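Local coordinates for protein Plm1 (Streptomyces sp. HK803, PDB 4HXY) that probably reduces the beta-keto group of a growing polyketide chain with NADPH, as the ketoreductase domain of the first module of phoslactomycin biosynthesis, at residues Val60-Gly65 against Gly83-Val88; Thr89-Gly94 against Ala102-Ala107; Thr97-Ala102 against Ala162-Gln167; Ala108-Leu113 against Gly126-Leu131. All coordinates share one frame; numbering follows the deposited sequence.

Contact 1 of 4, residues Val60-Gly65 against Gly83-Val88; sequences VLVGAG and GPVWCV
Val62 O is gripped twice by the neighbouring strand: Val88 N donates to it from 2.8 Å, and the CA-H of Cys87 adds a weaker contact, with Cys87 CA 3.2 Å from Val62 O. Trp86 O is used in the same manner, by Val62 N and by the CA-H of Leu61. Three more backbone bonds complete the parallel ladder, beginning with Val60 N on Pro84 O and finishing just past the end of strand 59-63, where Ala64 N reaches Val88 O over a longer 3.2 Å.

Side chains fall alternately on the two faces. On one, the valine branches meet, Val85 CG2 touching Val60 CB at 4.0 Å and Val85 CG1 facing Val62 CG2. Cys87 has SG anti to its backbone N (chi1 -179°), which carries the sulfur forward to Ala64 CB, 3.7 Å away. Helix 67-77 covers this face, as expected for the beta-alpha-beta unit of a Rossmann-like fold. On the other, Leu61 CD1 meets Val88 CG1 at 3.8 Å, the two side chains crossing at about a right angle. Of the Trp86 side chain, CB is what touches Leu61; the indole leads off toward Val129 and helix 137-148.

Every hydrogen bond between the strands is thus backbone to backbone, while one face presents valines and a thiol, the other leucine, valine and an indole, a chemistry suited to burial between helix layers.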
loop_
_atom_site.group_PDB
_atom_site.type_symbol
_atom_site.label_atom_id
_atom_site.label_comp_id
_atom_site.label_asym_id
_atom_site.label_seq_id
_atom_site.Cartn_x
_atom_site.Cartn_y
_atom_site.Cartn_z
ATOM N N VAL A 60 -17.712 -13.607 -12.013
ATOM C CA VAL A 60 -18.155 -12.537 -11.122
ATOM C C VAL A 60 -17.382 -11.275 -11.475
ATOM O O VAL A 60 -16.158 -11.316 -11.615
ATOM C CB VAL A 60 -17.948 -12.893 -9.630
ATOM C CG1 VAL A 60 -18.446 -11.771 -8.727
ATOM C CG2 VAL A 60 -18.676 -14.235 -9.288
ATOM N N LEU A 61 -18.091 -10.167 -11.693
ATOM C CA LEU A 61 -17.435 -8.907 -11.944
ATOM C C LEU A 61 -17.806 -7.953 -10.822
ATOM O O LEU A 61 -18.983 -7.732 -10.555
ATOM C CB LEU A 61 -17.805 -8.319 -13.309
ATOM C CG LEU A 61 -17.097 -6.996 -13.625
ATOM C CD1 LEU A 61 -15.572 -7.205 -13.725
ATOM C CD2 LEU A 61 -17.656 -6.357 -14.904
ATOM N N VAL A 62 -16.780 -7.469 -10.124
ATOM C CA VAL A 62 -16.943 -6.588 -8.988
ATOM C C VAL A 62 -16.432 -5.209 -9.325
ATOM O O VAL A 62 -15.280 -5.037 -9.696
ATOM C CB VAL A 62 -16.132 -7.073 -7.773
ATOM C CG1 VAL A 62 -16.377 -6.162 -6.577
ATOM C CG2 VAL A 62 -16.453 -8.536 -7.425
ATOM N N GLY A 63 -17.281 -4.208 -9.151
ATOM C CA GLY A 63 -16.883 -2.834 -9.343
ATOM C C GLY A 63 -16.647 -2.205 -7.987
ATOM O O GLY A 63 -17.600 -2.083 -7.207
ATOM N N ALA A 64 -15.399 -1.836 -7.701
ATOM C CA ALA A 64 -14.986 -1.417 -6.362
ATOM C C ALA A 64 -14.283 -0.072 -6.380
ATOM O O ALA A 64 -13.357 0.147 -7.150
ATOM C CB ALA A 64 -14.051 -2.446 -5.769
ATOM N N GLY A 65 -14.730 0.833 -5.527
ATOM C CA GLY A 65 -14.036 2.095 -5.322
ATOM C C GLY A 65 -13.161 2.150 -4.087
ATOM O O GLY A 65 -12.361 3.077 -3.938
ATOM N N GLY A 83 -17.592 -18.990 -11.016
ATOM C CA GLY A 83 -16.409 -18.861 -11.829
ATOM C C GLY A 83 -15.476 -17.795 -11.281
ATOM O O GLY A 83 -15.680 -17.285 -10.167
ATOM N N PRO A 84 -14.456 -17.432 -12.072
ATOM C CA PRO A 84 -13.450 -16.462 -11.635
ATOM C C PRO A 84 -14.040 -15.109 -11.209
ATOM O O PRO A 84 -14.957 -14.603 -11.854
ATOM C CB PRO A 84 -12.577 -16.274 -12.880
ATOM C CG PRO A 84 -12.853 -17.449 -13.762
ATOM C CD PRO A 84 -14.249 -17.865 -13.468
ATOM N N VAL A 85 -13.485 -14.554 -10.140
ATOM C CA VAL A 85 -13.892 -13.276 -9.595
ATOM C C VAL A 85 -12.926 -12.205 -10.064
ATOM O O VAL A 85 -11.735 -12.222 -9.721
ATOM C CB VAL A 85 -13.885 -13.304 -8.069
ATOM C CG1 VAL A 85 -14.266 -11.952 -7.499
ATOM C CG2 VAL A 85 -14.845 -14.403 -7.567
ATOM N N TRP A 86 -13.458 -11.276 -10.835
ATOM C CA TRP A 86 -12.685 -10.182 -11.393
ATOM C C TRP A 86 -13.160 -8.896 -10.760
ATOM O O TRP A 86 -14.367 -8.723 -10.541
ATOM C CB TRP A 86 -12.891 -10.138 -12.917
ATOM C CG TRP A 86 -12.101 -11.157 -13.642
ATOM C CD1 TRP A 86 -12.501 -12.419 -14.000
ATOM C CD2 TRP A 86 -10.750 -11.019 -14.101
ATOM N NE1 TRP A 86 -11.466 -13.071 -14.636
ATOM C CE2 TRP A 86 -10.385 -12.240 -14.702
ATOM C CE3 TRP A 86 -9.809 -9.991 -14.035
ATOM C CZ2 TRP A 86 -9.116 -12.451 -15.251
ATOM C CZ3 TRP A 86 -8.555 -10.201 -14.560
ATOM C CH2 TRP A 86 -8.220 -11.413 -15.174
ATOM N N CYS A 87 -12.223 -7.996 -10.475
ATOM C CA CYS A 87 -12.534 -6.713 -9.856
ATOM C C CYS A 87 -12.030 -5.579 -10.736
ATOM O O CYS A 87 -10.832 -5.534 -11.056
ATOM C CB CYS A 87 -11.909 -6.640 -8.466
ATOM S SG CYS A 87 -12.264 -5.085 -7.609
ATOM N N VAL A 88 -12.932 -4.673 -11.124
ATOM C CA VAL A 88 -12.542 -3.491 -11.911
ATOM C C VAL A 88 -12.545 -2.218 -11.059
ATOM O O VAL A 88 -13.422 -2.008 -10.227
ATOM C CB VAL A 88 -13.417 -3.263 -13.163
ATOM C CG1 VAL A 88 -13.130 -4.322 -14.198
ATOM C CG2 VAL A 88 -14.918 -3.219 -12.803
#

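Contact 2 of 4, residues Thr89-Gly94 against Ala102-Ala107; sequences TSRAVG and AADVRA
Arg91 folds its side chain across Asp104, the two running at about a right angle. Asp104 CB sits 3.9 Å from the guanidinium plane, over its centre, with Arg91 CB only 3.5 Å from Asp104 CB farther back. Arg91 NE donates to Ala102 O at 3.2 Å, coming from above that carbonyl's plane. The link to the carboxylate is looser: Asp104 OD2 lies over the guanidinium face, 3.7 Å from Arg91 NH1, so the long salt bridge rests on charge, with no N-H aimed at the oxygen. A bend at chi3 (60°) turns the guanidinium back over this loop. With an alanine in place of Arg91, Ala102 O would probably lose its side-chain donor and Asp104 its nearby positive charge.

Backbone and water fix the partners. Asp104 N donates to Arg91 O at 3.1 Å, and a water donates to both Arg91 O and Asp104 O. Another water bridges Ser90 O and Asp104 OD2, 2.6 Å from the latter. Asp104 itself is an N-cap: its OD1 accepts from Ala107 N at 3.0 Å, capping the first turn of helix 105-120. Ala107 CB packs against Ala92 CB at 3.8 Å.

The contact therefore spans the exit of strand 85-90 and the entry of the helix that follows. Strand 125-131 lies next to it, where Asp130 bonds Thr89 OG1 and Ala92 N, and helix 333-351 covers Ala103 and Val105.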
loop_
_atom_site.group_PDB
_atom_site.type_symbol
_atom_site.label_atom_id
_atom_site.label_comp_id
_atom_site.label_asym_id
_atom_site.label_seq_id
_atom_site.Cartn_x
_atom_site.Cartn_y
_atom_site.Cartn_z
ATOM N N THR A 89 -11.522 -1.408 -11.266
ATOM C CA THR A 89 -11.317 -0.158 -10.566
ATOM C C THR A 89 -11.034 0.919 -11.612
ATOM O O THR A 89 -10.957 0.621 -12.799
ATOM C CB THR A 89 -10.102 -0.241 -9.645
ATOM O OG1 THR A 89 -8.925 -0.577 -10.406
ATOM C CG2 THR A 89 -10.326 -1.310 -8.589
ATOM N N SER A 90 -10.939 2.160 -11.155
ATOM C CA SER A 90 -10.418 3.277 -11.945
ATOM C C SER A 90 -9.557 4.176 -11.048
ATOM O O SER A 90 -9.826 4.323 -9.844
ATOM C CB SER A 90 -11.568 4.075 -12.589
ATOM O OG SER A 90 -12.324 4.700 -11.581
ATOM N N ARG A 91 -8.480 4.709 -11.625
ATOM C CA ARG A 91 -7.539 5.601 -10.947
ATOM C C ARG A 91 -6.767 4.891 -9.815
ATOM O O ARG A 91 -6.220 5.550 -8.961
ATOM C CB ARG A 91 -8.249 6.866 -10.398
ATOM C CG ARG A 91 -8.947 7.750 -11.459
ATOM C CD ARG A 91 -9.867 8.804 -10.818
ATOM N NE ARG A 91 -9.142 9.703 -9.927
ATOM C CZ ARG A 91 -9.639 10.305 -8.844
ATOM N NH1 ARG A 91 -10.899 10.119 -8.460
ATOM N NH2 ARG A 91 -8.849 11.099 -8.122
ATOM N N ALA A 92 -6.691 3.557 -9.855
ATOM C CA ALA A 92 -6.138 2.785 -8.735
ATOM C C ALA A 92 -4.616 2.591 -8.846
ATOM O O ALA A 92 -3.945 2.371 -7.835
ATOM C CB ALA A 92 -6.858 1.440 -8.602
ATOM N N VAL A 93 -4.098 2.697 -10.065
ATOM C CA VAL A 93 -2.687 2.457 -10.394
ATOM C C VAL A 93 -2.167 3.523 -11.358
ATOM O O VAL A 93 -2.943 4.131 -12.121
ATOM C CB VAL A 93 -2.471 1.031 -11.006
ATOM C CG1 VAL A 93 -2.903 -0.054 -10.017
ATOM C CG2 VAL A 93 -3.219 0.843 -12.323
ATOM N N GLY A 94 -0.856 3.729 -11.306
ATOM C CA GLY A 94 -0.159 4.678 -12.179
ATOM C C GLY A 94 0.693 3.862 -13.119
ATOM O O GLY A 94 1.725 3.331 -12.718
ATOM N N ALA A 102 -5.160 11.034 -12.343
ATOM C CA ALA A 102 -4.677 11.415 -11.023
ATOM C C ALA A 102 -4.966 10.288 -10.027
ATOM O O ALA A 102 -5.968 9.584 -10.156
ATOM C CB ALA A 102 -5.342 12.698 -10.575
ATOM N N ALA A 103 -4.104 10.142 -9.029
ATOM C CA ALA A 103 -4.206 9.041 -8.055
ATOM C C ALA A 103 -5.490 9.111 -7.225
ATOM O O ALA A 103 -5.904 10.214 -6.777
ATOM C CB ALA A 103 -2.969 9.028 -7.139
ATOM N N ASP A 104 -6.144 7.954 -7.055
ATOM C CA ASP A 104 -7.293 7.808 -6.169
ATOM C C ASP A 104 -6.794 6.926 -5.031
ATOM O O ASP A 104 -6.513 5.742 -5.241
ATOM C CB ASP A 104 -8.468 7.149 -6.910
ATOM C CG ASP A 104 -9.701 6.920 -6.041
ATOM O OD1 ASP A 104 -9.618 6.758 -4.810
ATOM O OD2 ASP A 104 -10.804 6.845 -6.636
ATOM N N VAL A 105 -6.650 7.515 -3.845
ATOM C CA VAL A 105 -6.042 6.811 -2.716
ATOM C C VAL A 105 -6.889 5.608 -2.322
ATOM O O VAL A 105 -6.370 4.511 -2.116
ATOM C CB VAL A 105 -5.822 7.778 -1.530
ATOM C CG1 VAL A 105 -5.502 7.029 -0.220
ATOM C CG2 VAL A 105 -4.735 8.787 -1.896
ATOM N N ARG A 106 -8.197 5.796 -2.230
ATOM C CA ARG A 106 -9.060 4.702 -1.785
ATOM C C ARG A 106 -9.142 3.557 -2.803
ATOM O O ARG A 106 -9.186 2.388 -2.427
ATOM C CB ARG A 106 -10.423 5.238 -1.390
ATOM C CG ARG A 106 -10.282 6.124 -0.152
ATOM C CD ARG A 106 -11.600 6.510 0.441
ATOM N NE ARG A 106 -11.463 7.566 1.447
ATOM C CZ ARG A 106 -10.989 7.415 2.691
ATOM N NH1 ARG A 106 -10.942 8.467 3.497
ATOM N NH2 ARG A 106 -10.567 6.238 3.151
ATOM N N ALA A 107 -9.116 3.885 -4.082
ATOM C CA ALA A 107 -9.146 2.866 -5.117
ATOM C C ALA A 107 -7.912 1.976 -5.072
ATOM O O ALA A 107 -7.982 0.765 -5.349
ATOM C CB ALA A 107 -9.267 3.492 -6.505
HETATM O O HOH W 1 -11.740 6.302 -9.000
HETATM O O HOH W 2 -4.009 5.542 -7.171
HETATM O O HOH W 3 -6.355 12.771 -7.178
#

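Contact 3 of 4, residues Thr97-Ala102 against Ala162-Gln167; sequences TVDDPA and AVRDGQ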
loop_
_atom_site.group_PDB
_atom_site.type_symbol
_atom_site.label_atom_id
_atom_site.label_comp_id
_atom_site.label_asym_id
_atom_site.label_seq_id
_atom_site.Cartn_x
_atom_site.Cartn_y
_atom_site.Cartn_z
ATOM N N THR A 97 2.171 6.289 -18.106
ATOM C CA THR A 97 1.899 6.805 -19.452
ATOM C C THR A 97 1.397 8.256 -19.376
ATOM O O THR A 97 1.199 8.801 -18.285
ATOM C CB THR A 97 0.866 5.930 -20.187
ATOM O OG1 THR A 97 0.615 6.473 -21.485
ATOM C CG2 THR A 97 -0.445 5.849 -19.418
ATOM N N VAL A 98 1.200 8.872 -20.542
ATOM C CA VAL A 98 0.728 10.263 -20.642
ATOM C C VAL A 98 -0.738 10.418 -20.212
ATOM O O VAL A 98 -1.121 11.456 -19.662
ATOM C CB VAL A 98 0.939 10.821 -22.089
ATOM C CG1 VAL A 98 0.093 12.075 -22.348
ATOM C CG2 VAL A 98 2.423 11.112 -22.340
ATOM N N ASP A 99 -1.549 9.384 -20.440
ATOM C CA ASP A 99 -2.979 9.426 -20.097
ATOM C C ASP A 99 -3.290 8.758 -18.751
ATOM O O ASP A 99 -4.415 8.290 -18.517
ATOM C CB ASP A 99 -3.833 8.813 -21.222
ATOM C CG ASP A 99 -3.586 7.320 -21.413
ATOM O OD1 ASP A 99 -2.574 6.809 -20.893
ATOM O OD2 ASP A 99 -4.406 6.666 -22.098
ATOM N N ASP A 100 -2.294 8.706 -17.869
ATOM C CA ASP A 100 -2.532 8.253 -16.499
ATOM C C ASP A 100 -3.411 9.263 -15.776
ATOM O O ASP A 100 -3.082 10.447 -15.752
ATOM C CB ASP A 100 -1.226 8.115 -15.725
ATOM C CG ASP A 100 -0.752 6.678 -15.611
ATOM O OD1 ASP A 100 -1.586 5.727 -15.485
ATOM O OD2 ASP A 100 0.490 6.526 -15.621
ATOM N N PRO A 101 -4.514 8.799 -15.167
ATOM C CA PRO A 101 -5.290 9.711 -14.358
ATOM C C PRO A 101 -4.594 10.060 -13.043
ATOM O O PRO A 101 -3.576 9.453 -12.683
ATOM C CB PRO A 101 -6.563 8.922 -14.075
ATOM C CG PRO A 101 -6.133 7.506 -14.095
ATOM C CD PRO A 101 -5.097 7.438 -15.166
ATOM N N ALA A 102 -5.160 11.034 -12.343
ATOM C CA ALA A 102 -4.677 11.415 -11.023
ATOM C C ALA A 102 -4.966 10.288 -10.027
ATOM O O ALA A 102 -5.968 9.584 -10.156
ATOM C CB ALA A 102 -5.342 12.698 -10.575
ATOM N N ALA A 162 -4.096 -3.212 -16.474
ATOM C CA ALA A 162 -4.618 -1.880 -16.645
ATOM C C ALA A 162 -4.894 -1.638 -18.117
ATOM O O ALA A 162 -4.141 -2.080 -18.987
ATOM C CB ALA A 162 -3.631 -0.835 -16.095
ATOM N N VAL A 163 -5.986 -0.937 -18.383
ATOM C CA VAL A 163 -6.323 -0.493 -19.743
ATOM C C VAL A 163 -6.012 0.993 -19.880
ATOM O O VAL A 163 -6.435 1.814 -19.066
ATOM C CB VAL A 163 -7.802 -0.783 -20.111
ATOM C CG1 VAL A 163 -8.069 -0.304 -21.537
ATOM C CG2 VAL A 163 -8.100 -2.265 -19.987
ATOM N N ARG A 164 -5.197 1.324 -20.883
ATOM C CA ARG A 164 -4.828 2.713 -21.174
ATOM C C ARG A 164 -4.841 2.884 -22.682
ATOM O O ARG A 164 -4.192 2.118 -23.396
ATOM C CB ARG A 164 -3.440 3.059 -20.629
ATOM C CG ARG A 164 -3.301 2.968 -19.083
ATOM C CD ARG A 164 -4.089 4.052 -18.367
ATOM N NE ARG A 164 -3.862 4.061 -16.918
ATOM C CZ ARG A 164 -4.596 3.400 -16.025
ATOM N NH1 ARG A 164 -5.620 2.633 -16.397
ATOM N NH2 ARG A 164 -4.294 3.508 -14.750
ATOM N N ASP A 165 -5.637 3.844 -23.150
ATOM C CA ASP A 165 -5.825 4.105 -24.593
ATOM C C ASP A 165 -6.132 2.819 -25.368
ATOM O O ASP A 165 -5.585 2.561 -26.448
ATOM C CB ASP A 165 -4.611 4.838 -25.184
ATOM C CG ASP A 165 -4.955 5.620 -26.475
ATOM O OD1 ASP A 165 -6.160 5.786 -26.802
ATOM O OD2 ASP A 165 -4.007 6.080 -27.152
ATOM N N GLY A 166 -6.991 1.984 -24.799
ATOM C CA GLY A 166 -7.380 0.735 -25.440
ATOM C C GLY A 166 -6.356 -0.395 -25.450
ATOM O O GLY A 166 -6.608 -1.440 -26.030
ATOM N N GLN A 167 -5.209 -0.194 -24.809
ATOM C CA GLN A 167 -4.172 -1.218 -24.738
ATOM C C GLN A 167 -4.135 -1.805 -23.337
ATOM O O GLN A 167 -4.408 -1.097 -22.374
ATOM C CB GLN A 167 -2.807 -0.613 -25.043
ATOM C CG GLN A 167 -2.695 -0.015 -26.432
ATOM C CD GLN A 167 -2.484 -1.089 -27.461
ATOM O OE1 GLN A 167 -1.375 -1.612 -27.601
ATOM N NE2 GLN A 167 -3.549 -1.453 -28.169
HETATM O O HOH W 4 -6.907 5.692 -21.193
#
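Arg164 and Asp100 make the charged link. Arg164 NE donates to Asp100 OD1 at 3.2 Å, almost straight at 170°. The oxygen lies in the guanidinium plane, but is met on the anti side and well out of the carboxylate plane, and the two flat groups stand 82° apart. Both ends have further partners: Val95 N also donates to Asp100 OD1, while Gly96 N and Thr97 N bond Asp100 OD2. On the arginine, NH1 donates to Val163 O at 2.9 Å, and NH2 forms a salt bridge with Asp130. The chain bends at chi2 (-69°), curling the guanidinium back to reach its own strand's carbonyl. A methionine in place of Arg164 would probably leave the carboxylates of Asp100 and Asp130 without the positive charge they share.

Each segment contains a turn: Thr97-Asp100 is a type I turn, and Arg164-Gln167 a type I' turn that closes the tight beta hairpin between strands 160-164 and 167-175, with Arg164 and Gln167 bonded N to O both ways.

Water makes the second polar link, donating to Asp99 OD2 at 2.8 Å and accepting from Asp165 N at 3.0 Å. Directly, Asp99 OD2 comes no nearer than 3.3 Å to Asp165 N, at a poor angle for a bond.

The apolar share is small. Pro101 CD rests over one face of the guanidinium, 4.0 Å from Arg164 NE, and Val93 and Val95 also touch this side chain.

Contact 4 of 4, residues Ala108-Leu113 against Gly126-Leu131; sequences AGVWGL and GGLVDL
Trp111 lies face-on against Leu128, where helix 105-120 of a beta-alpha-beta unit packs back over strand 125-131, the strand that follows it in this Rossmann-like fold. The axes of segments 108-113 and 126-131 run nearly antiparallel, at 162° and 9.5 Å apart. The tight part is a CH-pi contact: Leu128 CB stands 3.7 Å from the centroid of the Trp111 six-membered ring, only 11° off its normal. The two branches extend the cover along the same indole, CD1 near the ring-fusion atom Trp111 CD2 at 3.9 Å and CD2 near the pyrrole atoms CD1 and NE1. Trp111 CG sits anti to its carbonyl carbon (chi1 -79°), sending the ring off the helix and across to the strand.

The looser side belongs to Val110, whose CG1 merely brushes Leu128 CD2 at 4.2 Å; its other neighbours include Cys87 and Leu70. All the touching residues are buried, and the polar atom of the indole is not left idle, since Trp111 NE1 is hydrogen-bonded to Thr89 OG1. Beyond the leucine, Asp130 CB touches Trp111 CZ2 obliquely at 3.7 Å, and the rim of the ring meets Asp130 N, which lies in the ring plane, also 3.7 Å from Trp111 CZ2.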
loop_
_atom_site.group_PDB
_atom_site.type_symbol
_atom_site.label_atom_id
_atom_site.label_comp_id
_atom_site.label_asym_id
_atom_site.label_seq_id
_atom_site.Cartn_x
_atom_site.Cartn_y
_atom_site.Cartn_z
ATOM N N ALA A 108 -6.764 2.580 -4.767
ATOM C CA ALA A 108 -5.513 1.825 -4.621
ATOM C C ALA A 108 -5.609 0.723 -3.556
ATOM O O ALA A 108 -5.013 -0.351 -3.704
ATOM C CB ALA A 108 -4.326 2.788 -4.322
ATOM N N GLY A 109 -6.368 0.975 -2.497
ATOM C CA GLY A 109 -6.598 -0.020 -1.450
ATOM C C GLY A 109 -7.261 -1.297 -1.943
ATOM O O GLY A 109 -7.024 -2.382 -1.415
ATOM N N VAL A 110 -8.101 -1.160 -2.962
ATOM C CA VAL A 110 -8.740 -2.306 -3.607
ATOM C C VAL A 110 -7.674 -3.281 -4.107
ATOM O O VAL A 110 -7.807 -4.503 -3.965
ATOM C CB VAL A 110 -9.598 -1.875 -4.791
ATOM C CG1 VAL A 110 -10.168 -3.084 -5.473
ATOM C CG2 VAL A 110 -10.802 -0.972 -4.338
ATOM N N TRP A 111 -6.624 -2.736 -4.724
ATOM C CA TRP A 111 -5.533 -3.557 -5.265
ATOM C C TRP A 111 -4.721 -4.225 -4.149
ATOM O O TRP A 111 -4.307 -5.387 -4.271
ATOM C CB TRP A 111 -4.635 -2.714 -6.187
ATOM C CG TRP A 111 -5.250 -2.552 -7.515
ATOM C CD1 TRP A 111 -6.452 -1.963 -7.799
ATOM C CD2 TRP A 111 -4.739 -3.027 -8.759
ATOM N NE1 TRP A 111 -6.709 -2.030 -9.129
ATOM C CE2 TRP A 111 -5.666 -2.664 -9.753
ATOM C CE3 TRP A 111 -3.556 -3.676 -9.143
ATOM C CZ2 TRP A 111 -5.474 -2.957 -11.087
ATOM C CZ3 TRP A 111 -3.393 -3.978 -10.481
ATOM C CH2 TRP A 111 -4.316 -3.579 -11.432
ATOM N N GLY A 112 -4.502 -3.516 -3.049
ATOM C CA GLY A 112 -3.796 -4.113 -1.915
ATOM C C GLY A 112 -4.536 -5.330 -1.408
ATOM O O GLY A 112 -3.948 -6.383 -1.202
ATOM N N LEU A 113 -5.847 -5.187 -1.221
ATOM C CA LEU A 113 -6.668 -6.279 -0.747
ATOM C C LEU A 113 -6.816 -7.396 -1.778
ATOM O O LEU A 113 -6.752 -8.575 -1.438
ATOM C CB LEU A 113 -8.047 -5.755 -0.328
ATOM C CG LEU A 113 -8.878 -6.794 0.408
ATOM C CD1 LEU A 113 -9.602 -6.109 1.598
ATOM C CD2 LEU A 113 -9.835 -7.475 -0.537
ATOM N N GLY A 126 -9.921 -14.229 -10.027
ATOM C CA GLY A 126 -9.612 -13.938 -11.391
ATOM C C GLY A 126 -8.484 -12.934 -11.462
ATOM O O GLY A 126 -7.341 -13.266 -11.824
ATOM N N GLY A 127 -8.785 -11.706 -11.057
ATOM C CA GLY A 127 -7.792 -10.661 -11.094
ATOM C C GLY A 127 -8.344 -9.259 -10.940
ATOM O O GLY A 127 -9.547 -9.056 -10.684
ATOM N N LEU A 128 -7.446 -8.303 -11.140
ATOM C CA LEU A 128 -7.723 -6.866 -11.043
ATOM C C LEU A 128 -7.523 -6.227 -12.405
ATOM O O LEU A 128 -6.538 -6.525 -13.089
ATOM C CB LEU A 128 -6.762 -6.216 -10.039
ATOM C CG LEU A 128 -6.991 -6.607 -8.582
ATOM C CD1 LEU A 128 -5.693 -6.625 -7.723
ATOM C CD2 LEU A 128 -8.030 -5.651 -7.990
ATOM N N VAL A 129 -8.463 -5.364 -12.803
ATOM C CA VAL A 129 -8.315 -4.552 -14.005
ATOM C C VAL A 129 -8.655 -3.102 -13.721
ATOM O O VAL A 129 -9.767 -2.799 -13.306
ATOM C CB VAL A 129 -9.177 -5.041 -15.163
ATOM C CG1 VAL A 129 -8.768 -4.292 -16.456
ATOM C CG2 VAL A 129 -9.049 -6.563 -15.354
ATOM N N ASP A 130 -7.698 -2.212 -13.970
ATOM C CA ASP A 130 -7.905 -0.783 -13.773
ATOM C C ASP A 130 -8.272 -0.139 -15.125
ATOM O O ASP A 130 -7.533 -0.259 -16.101
ATOM C CB ASP A 130 -6.689 -0.111 -13.158
ATOM C CG ASP A 130 -6.975 1.327 -12.760
ATOM O OD1 ASP A 130 -7.689 1.555 -11.739
ATOM O OD2 ASP A 130 -6.483 2.219 -13.474
ATOM N N LEU A 131 -9.422 0.512 -15.177
ATOM C CA LEU A 131 -9.944 1.065 -16.416
ATOM C C LEU A 131 -9.934 2.586 -16.332
ATOM O O LEU A 131 -9.922 3.153 -15.254
ATOM C CB LEU A 131 -11.396 0.611 -16.626
ATOM C CG LEU A 131 -11.645 -0.895 -16.644
ATOM C CD1 LEU A 131 -13.120 -1.149 -16.808
ATOM C CD2 LEU A 131 -10.856 -1.583 -17.738
#

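In the fold
Contacts 1 and 4 belong to the buried core, contact 2 is partly buried, and contact 3 lies at the surface. Strand 85-90 serves both contact 1 and contact 2, and helix 105-120 both contact 2 and contact 4, so these three follow one run of the chain. Their chemistry shifts with place: backbone ladder and aliphatic packing in contact 1, an aromatic face in contact 4, waters, a helix cap and a loose salt bridge in contact 2, a direct salt bridge and a water in contact 3. Asp130 joins the last three, its carboxylate meeting Thr89 and Arg164. As in related ketoreductases, this part probably forms the structural subdomain, away from the bound NADPH.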